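Alr4995 protein (PDB 6LRF) acts as a bifunctional enzyme, an arginine dihydrolase of the guanidino-group-modifying family joined to an ornithine cyclodeaminase. Local coordinates at residues V67-G77 / K263-V273; R36-I47 / L248-L256. One frame throughout, in Å; residues are numbered along the deposited sequence.

Interaction 1. Residues V67-G77 / K263-V273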
loop_
_atom_site.group_PDB
_atom_site.type_symbol
_atom_site.label_atom_id
_atom_site.label_comp_id
_atom_site.label_asym_id
_atom_site.label_seq_id
_atom_site.Cartn_x
_atom_site.Cartn_y
_atom_site.Cartn_z
ATOM N N VAL B 67 -44.393 22.489 21.840
ATOM C CA VAL B 67 -45.189 21.292 21.596
ATOM C C VAL B 67 -44.509 20.034 22.150
ATOM O O VAL B 67 -45.149 19.000 22.339
ATOM C CB VAL B 67 -45.449 21.085 20.089
ATOM C CG1 VAL B 67 -46.345 22.185 19.547
ATOM C CG2 VAL B 67 -44.126 21.040 19.320
ATOM N N PHE B 68 -43.210 20.124 22.401
ATOM C CA PHE B 68 -42.451 18.972 22.880
ATOM C C PHE B 68 -42.416 18.968 24.407
ATOM O O PHE B 68 -41.377 19.205 25.041
ATOM C CB PHE B 68 -41.051 18.979 22.273
ATOM C CG PHE B 68 -41.046 18.687 20.785
ATOM C CD1 PHE B 68 -41.843 17.664 20.267
ATOM C CD2 PHE B 68 -40.275 19.447 19.909
ATOM C CE1 PHE B 68 -41.856 17.390 18.902
ATOM C CE2 PHE B 68 -40.273 19.182 18.539
ATOM C CZ PHE B 68 -41.062 18.157 18.033
ATOM N N THR B 69 -43.585 18.698 24.985
ATOM C CA THR B 69 -43.767 18.741 26.434
ATOM C C THR B 69 -42.961 17.680 27.178
ATOM O O THR B 69 -42.740 17.829 28.372
ATOM C CB THR B 69 -45.248 18.568 26.811
ATOM O OG1 THR B 69 -45.751 17.378 26.193
ATOM C CG2 THR B 69 -46.067 19.774 26.353
ATOM N N ALA B 70 -42.533 16.612 26.487
ATOM C CA ALA B 70 -41.618 15.629 27.082
ATOM C C ALA B 70 -40.453 16.341 27.766
ATOM O O ALA B 70 -39.971 15.914 28.828
ATOM C CB ALA B 70 -41.094 14.640 26.023
ATOM N N ASN B 71 -40.030 17.456 27.178
ATOM C CA ASN B 71 -38.890 18.202 27.697
ATOM C C ASN B 71 -39.252 19.275 28.709
ATOM O O ASN B 71 -38.393 20.015 29.127
ATOM C CB ASN B 71 -38.114 18.854 26.548
ATOM C CG ASN B 71 -37.779 17.867 25.443
ATOM O OD1 ASN B 71 -38.185 18.043 24.294
ATOM N ND2 ASN B 71 -37.055 16.806 25.795
ATOM N N ALA B 72 -40.513 19.377 29.096
ATOM C CA ALA B 72 -40.890 20.388 30.083
ATOM C C ALA B 72 -40.136 20.177 31.393
ATOM O O ALA B 72 -39.693 21.123 32.039
ATOM C CB ALA B 72 -42.414 20.361 30.330
ATOM N N GLY B 73 -39.997 18.915 31.775
ATOM C CA GLY B 73 -39.314 18.557 32.994
ATOM C C GLY B 73 -39.587 17.093 33.282
ATOM O O GLY B 73 -40.145 16.381 32.455
ATOM N N LEU B 74 -39.212 16.653 34.470
ATOM C CA LEU B 74 -39.306 15.252 34.835
ATOM C C LEU B 74 -40.187 15.119 36.059
ATOM O O LEU B 74 -39.921 15.745 37.082
ATOM C CB LEU B 74 -37.909 14.686 35.117
ATOM C CG LEU B 74 -37.909 13.320 35.799
ATOM C CD1 LEU B 74 -38.481 12.279 34.871
ATOM C CD2 LEU B 74 -36.505 12.968 36.207
ATOM N N VAL B 75 -41.221 14.296 35.966
ATOM C CA VAL B 75 -42.213 14.214 37.025
ATOM C C VAL B 75 -42.140 12.887 37.780
ATOM O O VAL B 75 -42.121 11.822 37.169
ATOM C CB VAL B 75 -43.638 14.387 36.446
ATOM C CG1 VAL B 75 -44.695 14.060 37.507
ATOM C CG2 VAL B 75 -43.819 15.795 35.899
ATOM N N LEU B 76 -42.112 12.944 39.107
ATOM C CA LEU B 76 -42.319 11.741 39.923
ATOM C C LEU B 76 -43.147 12.099 41.156
ATOM O O LEU B 76 -42.711 12.912 41.967
ATOM C CB LEU B 76 -40.986 11.120 40.356
ATOM C CG LEU B 76 -41.128 9.813 41.152
ATOM C CD1 LEU B 76 -41.854 8.740 40.342
ATOM C CD2 LEU B 76 -39.789 9.304 41.653
ATOM N N GLY B 77 -44.318 11.485 41.309
ATOM C CA GLY B 77 -45.197 11.818 42.421
ATOM C C GLY B 77 -45.632 13.276 42.345
ATOM O O GLY B 77 -46.099 13.748 41.303
ATOM N N LYS B 263 -43.854 10.202 21.723
ATOM C CA LYS B 263 -43.426 10.361 23.108
ATOM C C LYS B 263 -42.955 11.800 23.393
ATOM O O LYS B 263 -43.191 12.321 24.484
ATOM C CB LYS B 263 -42.316 9.347 23.429
ATOM C CG LYS B 263 -41.754 9.386 24.854
ATOM C CD LYS B 263 -42.718 8.797 25.883
ATOM C CE LYS B 263 -41.961 8.158 27.051
ATOM N NZ LYS B 263 -41.649 6.727 26.787
ATOM N N CYS B 264 -42.308 12.440 22.414
ATOM C CA CYS B 264 -41.803 13.806 22.582
ATOM C C CYS B 264 -42.932 14.803 22.774
ATOM O O CYS B 264 -42.765 15.817 23.448
ATOM C CB CYS B 264 -40.961 14.238 21.373
ATOM S SG CYS B 264 -39.268 13.606 21.353
ATOM N N LEU B 265 -44.079 14.507 22.164
ATOM C CA LEU B 265 -45.227 15.406 22.168
ATOM C C LEU B 265 -46.076 15.286 23.445
ATOM O O LEU B 265 -47.051 16.020 23.617
ATOM C CB LEU B 265 -46.088 15.136 20.926
ATOM C CG LEU B 265 -45.461 15.642 19.619
ATOM C CD1 LEU B 265 -46.215 15.116 18.391
ATOM C CD2 LEU B 265 -45.397 17.166 19.616
ATOM N N THR B 266 -45.682 14.372 24.333
ATOM C CA THR B 266 -46.435 14.057 25.544
ATOM C C THR B 266 -45.548 14.058 26.791
ATOM O O THR B 266 -44.351 13.779 26.723
ATOM C CB THR B 266 -47.118 12.652 25.470
ATOM O OG1 THR B 266 -46.123 11.617 25.581
ATOM C CG2 THR B 266 -47.911 12.469 24.176
ATOM N N LEU B 267 -46.153 14.346 27.936
ATOM C CA LEU B 267 -45.492 14.165 29.219
ATOM C C LEU B 267 -46.480 13.511 30.181
ATOM O O LEU B 267 -47.565 14.047 30.423
ATOM C CB LEU B 267 -44.995 15.503 29.757
ATOM C CG LEU B 267 -44.339 15.497 31.135
ATOM C CD1 LEU B 267 -43.066 14.664 31.141
ATOM C CD2 LEU B 267 -44.055 16.912 31.571
ATOM N N ARG B 268 -46.132 12.342 30.706
ATOM C CA ARG B 268 -46.981 11.696 31.700
ATOM C C ARG B 268 -46.822 12.394 33.053
ATOM O O ARG B 268 -45.739 12.394 33.637
ATOM C CB ARG B 268 -46.641 10.210 31.813
ATOM C CG ARG B 268 -47.383 9.482 32.921
ATOM C CD ARG B 268 -47.466 7.983 32.655
ATOM N NE ARG B 268 -48.103 7.275 33.768
ATOM C CZ ARG B 268 -48.654 6.070 33.662
ATOM N NH1 ARG B 268 -48.650 5.445 32.493
ATOM N NH2 ARG B 268 -49.220 5.498 34.718
ATOM N N VAL B 269 -47.890 13.011 33.550
ATOM C CA VAL B 269 -47.763 13.784 34.781
ATOM C C VAL B 269 -48.331 13.011 35.986
ATOM O O VAL B 269 -48.296 13.492 37.124
ATOM C CB VAL B 269 -48.444 15.148 34.638
ATOM C CG1 VAL B 269 -47.619 16.036 33.747
ATOM C CG2 VAL B 269 -49.855 14.978 34.056
ATOM N N THR B 270 -48.822 11.804 35.710
ATOM C CA THR B 270 -49.284 10.851 36.726
ATOM C C THR B 270 -48.285 9.716 36.904
ATOM O O THR B 270 -48.392 8.675 36.255
ATOM C CB THR B 270 -50.665 10.242 36.351
ATOM O OG1 THR B 270 -51.641 11.281 36.330
ATOM C CG2 THR B 270 -51.104 9.183 37.363
ATOM N N GLU B 271 -47.307 9.931 37.783
ATOM C CA GLU B 271 -46.265 8.943 38.063
ATOM C C GLU B 271 -46.255 8.616 39.546
ATOM O O GLU B 271 -45.646 9.342 40.340
ATOM C CB GLU B 271 -44.874 9.458 37.639
ATOM C CG GLU B 271 -44.709 9.765 36.153
ATOM C CD GLU B 271 -44.635 8.512 35.294
ATOM O OE1 GLU B 271 -44.950 7.410 35.809
ATOM O OE2 GLU B 271 -44.252 8.626 34.106
ATOM N N PRO B 272 -46.942 7.532 39.935
ATOM C CA PRO B 272 -47.020 7.173 41.357
ATOM C C PRO B 272 -45.666 6.739 41.914
ATOM O O PRO B 272 -44.882 6.093 41.213
ATOM C CB PRO B 272 -48.026 6.011 41.377
ATOM C CG PRO B 272 -48.793 6.132 40.071
ATOM C CD PRO B 272 -47.803 6.683 39.090
ATOM N N VAL B 273 -45.404 7.101 43.164
ATOM C CA VAL B 273 -44.125 6.822 43.798
ATOM C C VAL B 273 -44.169 5.452 44.451
ATOM O O VAL B 273 -45.068 5.159 45.241
ATOM C CB VAL B 273 -43.773 7.891 44.847
ATOM C CG1 VAL B 273 -42.503 7.521 45.607
ATOM C CG2 VAL B 273 -43.619 9.246 44.181
HETATM O O HOH W 1 -47.758 18.041 22.445
HETATM O O HOH W 2 -47.297 12.389 39.583
#
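Val67-Gly77 and Lys263-Val273 run alongside each other as a buried, mostly apolar contact in the region related to dimethylarginine dimethylhydrolases, which probably carries the arginine dihydrolase activity; few backbone hydrogen bonds join them. At one end the Cys264 carbonyl receives the amide of the 3-10 residue Ala70 (N to O 3.1 Å), the donor standing 40° out of the carbonyl plane. Beside this bond the Phe68 ring meets Cys264 CB at its CD1 and Leu265 CD2 at its CE1 (3.6 Å), and the Cys264 sulfur approaches the ring obliquely. Val67 CG2 lies over the centre of one ring face. In the middle, Leu267 reaches across with its CG swung opposite the backbone N (chi1 177°); its CD2 meets Ala72 CB (4.0 Å) and its CD1 the Gly73 carbonyl oxygen. Val75 rests its CG1 on the Val269 carbonyl oxygen (3.7 Å). The far end closes with Gly77 N bonding Glu271 O at 2.7 Å, while a water bridges Gly77 O, Val269 O and Glu271 N. The Glu271 carboxylate turns away to a salt bridge with Arg127. Strand 6-9 pairs with 267-268 and takes the Thr69 hydroxyl at Leu8 O; Phe101 of helix 93-103 covers Ala72, Val75 and Leu267, and strand 123-125 touches Leu76 and Glu271.

Interaction 2. Residues R36-I47 / L248-L256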
loop_
_atom_site.group_PDB
_atom_site.type_symbol
_atom_site.label_atom_id
_atom_site.label_comp_id
_atom_site.label_asym_id
_atom_site.label_seq_id
_atom_site.Cartn_x
_atom_site.Cartn_y
_atom_site.Cartn_z
ATOM N N ARG B 36 -50.851 20.301 8.199
ATOM C CA ARG B 36 -50.622 18.862 8.316
ATOM C C ARG B 36 -50.131 18.524 9.733
ATOM O O ARG B 36 -50.395 17.434 10.255
ATOM C CB ARG B 36 -49.619 18.374 7.264
ATOM C CG ARG B 36 -49.626 16.863 7.073
ATOM C CD ARG B 36 -48.515 16.394 6.135
ATOM N NE ARG B 36 -48.743 16.801 4.749
ATOM C CZ ARG B 36 -47.997 17.687 4.090
ATOM N NH1 ARG B 36 -46.961 18.265 4.685
ATOM N NH2 ARG B 36 -48.282 17.987 2.828
ATOM N N ALA B 37 -49.419 19.470 10.341
ATOM C CA ALA B 37 -48.954 19.334 11.719
ATOM C C ALA B 37 -50.139 19.315 12.679
ATOM O O ALA B 37 -50.211 18.467 13.579
ATOM C CB ALA B 37 -47.993 20.467 12.075
ATOM N N VAL B 38 -51.065 20.253 12.475
ATOM C CA VAL B 38 -52.310 20.295 13.236
ATOM C C VAL B 38 -53.067 18.987 13.081
ATOM O O VAL B 38 -53.541 18.405 14.054
ATOM C CB VAL B 38 -53.213 21.461 12.785
ATOM C CG1 VAL B 38 -54.589 21.357 13.434
ATOM C CG2 VAL B 38 -52.562 22.793 13.117
ATOM N N GLU B 39 -53.156 18.518 11.846
ATOM C CA GLU B 39 -53.904 17.312 11.543
ATOM C C GLU B 39 -53.299 16.079 12.203
ATOM O O GLU B 39 -54.022 15.243 12.745
ATOM C CB GLU B 39 -53.980 17.117 10.028
ATOM C CG GLU B 39 -54.720 15.871 9.585
ATOM C CD GLU B 39 -55.232 15.986 8.161
ATOM O OE1 GLU B 39 -54.516 16.571 7.314
ATOM O OE2 GLU B 39 -56.351 15.496 7.891
ATOM N N GLN B 40 -51.974 15.961 12.146
ATOM C CA GLN B 40 -51.281 14.812 12.735
ATOM C C GLN B 40 -51.309 14.879 14.264
ATOM O O GLN B 40 -51.527 13.860 14.932
ATOM C CB GLN B 40 -49.835 14.738 12.240
ATOM C CG GLN B 40 -49.671 14.358 10.776
ATOM C CD GLN B 40 -48.213 14.431 10.328
ATOM O OE1 GLN B 40 -47.377 15.016 11.011
ATOM N NE2 GLN B 40 -47.907 13.839 9.178
ATOM N N TRP B 41 -51.087 16.080 14.800
ATOM C CA TRP B 41 -51.161 16.314 16.239
ATOM C C TRP B 41 -52.522 15.901 16.783
ATOM O O TRP B 41 -52.606 15.175 17.779
ATOM C CB TRP B 41 -50.892 17.785 16.572
ATOM C CG TRP B 41 -50.758 18.039 18.051
ATOM C CD1 TRP B 41 -49.607 18.015 18.784
ATOM C CD2 TRP B 41 -51.811 18.343 18.973
ATOM N NE1 TRP B 41 -49.876 18.289 20.104
ATOM C CE2 TRP B 41 -51.222 18.498 20.247
ATOM C CE3 TRP B 41 -53.198 18.499 18.848
ATOM C CZ2 TRP B 41 -51.968 18.802 21.389
ATOM C CZ3 TRP B 41 -53.942 18.801 19.988
ATOM C CH2 TRP B 41 -53.321 18.949 21.241
ATOM N N GLN B 42 -53.586 16.357 16.118
ATOM C CA GLN B 42 -54.950 16.032 16.529
ATOM C C GLN B 42 -55.157 14.524 16.557
ATOM O O GLN B 42 -55.805 13.998 17.457
ATOM C CB GLN B 42 -55.973 16.698 15.600
ATOM C CG GLN B 42 -56.115 18.198 15.820
ATOM C CD GLN B 42 -56.866 18.535 17.100
ATOM O OE1 GLN B 42 -57.659 17.730 17.599
ATOM N NE2 GLN B 42 -56.623 19.733 17.634
ATOM N N GLY B 43 -54.589 13.831 15.580
ATOM C CA GLY B 43 -54.678 12.382 15.546
ATOM C C GLY B 43 -54.135 11.743 16.810
ATOM O O GLY B 43 -54.769 10.858 17.395
ATOM N N LEU B 44 -52.955 12.197 17.231
ATOM C CA LEU B 44 -52.342 11.737 18.482
ATOM C C LEU B 44 -53.206 12.112 19.686
ATOM O O LEU B 44 -53.543 11.272 20.537
ATOM C CB LEU B 44 -50.942 12.336 18.635
ATOM C CG LEU B 44 -50.230 11.997 19.940
ATOM C CD1 LEU B 44 -50.143 10.486 20.109
ATOM C CD2 LEU B 44 -48.850 12.634 19.944
ATOM N N TYR B 45 -53.544 13.395 19.736
ATOM C CA TYR B 45 -54.409 13.954 20.753
ATOM C C TYR B 45 -55.695 13.142 20.900
ATOM O O TYR B 45 -56.048 12.708 22.003
ATOM C CB TYR B 45 -54.712 15.408 20.399
ATOM C CG TYR B 45 -55.575 16.130 21.397
ATOM C CD1 TYR B 45 -55.230 16.169 22.742
ATOM C CD2 TYR B 45 -56.729 16.789 20.994
ATOM C CE1 TYR B 45 -56.015 16.836 23.657
ATOM C CE2 TYR B 45 -57.521 17.457 21.902
ATOM C CZ TYR B 45 -57.164 17.480 23.231
ATOM O OH TYR B 45 -57.956 18.151 24.137
ATOM N N GLN B 46 -56.376 12.914 19.779
ATOM C CA GLN B 46 -57.643 12.184 19.790
ATOM C C GLN B 46 -57.469 10.749 20.298
ATOM O O GLN B 46 -58.247 10.290 21.136
ATOM C CB GLN B 46 -58.281 12.167 18.390
ATOM C CG GLN B 46 -58.741 13.531 17.853
ATOM C CD GLN B 46 -59.764 14.221 18.739
ATOM O OE1 GLN B 46 -60.606 13.569 19.364
ATOM N NE2 GLN B 46 -59.714 15.554 18.774
ATOM N N ILE B 47 -56.447 10.052 19.793
ATOM C CA ILE B 47 -56.184 8.675 20.209
ATOM C C ILE B 47 -55.889 8.590 21.703
ATOM O O ILE B 47 -56.429 7.729 22.411
ATOM C CB ILE B 47 -55.004 8.058 19.442
ATOM C CG1 ILE B 47 -55.356 7.876 17.966
ATOM C CG2 ILE B 47 -54.641 6.716 20.038
ATOM C CD1 ILE B 47 -54.169 7.495 17.099
ATOM N N LEU B 248 -50.843 0.873 18.230
ATOM C CA LEU B 248 -51.552 1.923 17.502
ATOM C C LEU B 248 -50.557 2.820 16.775
ATOM O O LEU B 248 -49.640 3.368 17.389
ATOM C CB LEU B 248 -52.404 2.768 18.456
ATOM C CG LEU B 248 -53.823 2.348 18.856
ATOM C CD1 LEU B 248 -53.930 0.867 19.139
ATOM C CD2 LEU B 248 -54.277 3.138 20.067
ATOM N N GLU B 249 -50.723 2.972 15.470
ATOM C CA GLU B 249 -49.891 3.904 14.721
ATOM C C GLU B 249 -50.671 5.185 14.450
ATOM O O GLU B 249 -51.889 5.223 14.611
ATOM C CB GLU B 249 -49.406 3.276 13.411
ATOM C CG GLU B 249 -48.535 2.043 13.609
ATOM C CD GLU B 249 -48.269 1.286 12.313
ATOM O OE1 GLU B 249 -49.232 0.737 11.733
ATOM O OE2 GLU B 249 -47.096 1.234 11.878
ATOM N N THR B 250 -49.952 6.236 14.070
ATOM C CA THR B 250 -50.542 7.503 13.640
ATOM C C THR B 250 -49.419 8.345 13.048
ATOM O O THR B 250 -48.384 8.551 13.690
ATOM C CB THR B 250 -51.266 8.279 14.799
ATOM O OG1 THR B 250 -51.664 9.583 14.344
ATOM C CG2 THR B 250 -50.370 8.421 16.041
ATOM N N PRO B 251 -49.604 8.817 11.807
ATOM C CA PRO B 251 -48.538 9.571 11.145
ATOM C C PRO B 251 -48.185 10.839 11.915
ATOM O O PRO B 251 -49.093 11.571 12.328
ATOM C CB PRO B 251 -49.138 9.901 9.770
ATOM C CG PRO B 251 -50.601 9.866 9.977
ATOM C CD PRO B 251 -50.842 8.791 11.010
ATOM N N LEU B 252 -46.884 11.065 12.116
ATOM C CA LEU B 252 -46.371 12.243 12.816
ATOM C C LEU B 252 -45.151 12.781 12.086
ATOM O O LEU B 252 -44.250 13.354 12.701
ATOM C CB LEU B 252 -46.003 11.906 14.267
ATOM C CG LEU B 252 -47.136 11.556 15.232
ATOM C CD1 LEU B 252 -46.601 10.762 16.415
ATOM C CD2 LEU B 252 -47.849 12.817 15.714
ATOM N N THR B 253 -45.131 12.594 10.769
ATOM C CA THR B 253 -43.971 12.952 9.946
ATOM C C THR B 253 -43.620 14.439 10.005
ATOM O O THR B 253 -42.459 14.811 9.847
ATOM C CB THR B 253 -44.190 12.556 8.461
ATOM O OG1 THR B 253 -45.334 13.248 7.934
ATOM C CG2 THR B 253 -44.392 11.040 8.325
ATOM N N GLU B 254 -44.617 15.286 10.241
ATOM C CA GLU B 254 -44.378 16.728 10.309
ATOM C C GLU B 254 -43.584 17.112 11.558
ATOM O O GLU B 254 -42.971 18.179 11.619
ATOM C CB GLU B 254 -45.706 17.492 10.279
ATOM C CG GLU B 254 -45.623 18.849 9.610
ATOM C CD GLU B 254 -45.159 18.760 8.160
ATOM O OE1 GLU B 254 -45.393 17.713 7.508
ATOM O OE2 GLU B 254 -44.556 19.743 7.672
ATOM N N PHE B 255 -43.597 16.246 12.566
ATOM C CA PHE B 255 -42.850 16.552 13.776
ATOM C C PHE B 255 -41.510 15.844 13.744
ATOM O O PHE B 255 -40.569 16.266 14.423
ATOM C CB PHE B 255 -43.656 16.187 15.025
ATOM C CG PHE B 255 -44.862 17.053 15.216
ATOM C CD1 PHE B 255 -44.737 18.326 15.759
ATOM C CD2 PHE B 255 -46.119 16.615 14.812
ATOM C CE1 PHE B 255 -45.855 19.144 15.922
ATOM C CE2 PHE B 255 -47.235 17.430 14.968
ATOM C CZ PHE B 255 -47.099 18.695 15.526
ATOM N N LEU B 256 -41.412 14.792 12.927
ATOM C CA LEU B 256 -40.118 14.145 12.700
ATOM C C LEU B 256 -39.155 15.136 12.059
ATOM O O LEU B 256 -37.947 14.951 12.124
ATOM C CB LEU B 256 -40.257 12.896 11.824
ATOM C CG LEU B 256 -40.124 11.531 12.513
ATOM C CD1 LEU B 256 -41.396 11.173 13.261
ATOM C CD2 LEU B 256 -39.740 10.419 11.529
#
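Leu248, at the end of strand 246-249, lays CD2 against Ile47 CG2 (3.6 Å) and opens a plain packing contact, within the dimethylarginine dimethylhydrolase-related region, between helix 34-49 and the chain leaving that strand. Thr250 follows, its CB against Ile47 CD1 at 3.8 Å and its OG1 facing the backbone at Gly43 and Leu44 without a hydrogen bond. The Pro251 carbonyl oxygen then lies against Gln40 CG (3.2 Å), and Leu252 sends CD2 back toward the helix to pack on Leu44 CB. Thr253 and Glu254 are gripped together by the Gln40 amide: NE2 gives a hydrogen bond to Thr253 OG1 (2.9 Å), nearly in the amide plane, and OE1 takes Glu254 N on a lone pair, also at 2.9 Å. Gln40 is extended beyond CG (chi2 175°), which carries its amide to the start of the short, weakly bonded helix 253-256. Glu254 CG touches Ala37 CB, and its OE1 forms a salt bridge with Arg36 NH1 (3.3 Å), met from above the carboxylate plane, while OE2 pairs with Lys257. Phe255 turns its ring edge to the Ala37 carbonyl oxygen (CE2 to O 3.4 Å). Two bonds in different directions fix the Gln40 amide's rotation, and the two basic partners would probably keep Glu254 ionised.

Interaction 1 is largely buried, reaching the surface at Pro272 and Val273; interaction 2 is only partly buried, with Arg36 and Pro251 exposed. Backbone bonds, a bridging water and apolar packing, including an aromatic ring, hold the first; in the second, side-chain polar groups do much of the work, through an amide with two bonds and a salt bridge. Their centres lie 18 Å apart and their segments alternate along the chain, 248-256 leading soon into 263-273. Leu265 joins them: its CB packs on Leu44 CD2, and its CD1 meets both Leu252 CD2 and Phe255 CD2, each at 3.9 Å. Strand 6-9 borders both, pairing with 267-268 and touching Trp41 and Leu44 of helix 34-49 through Met9.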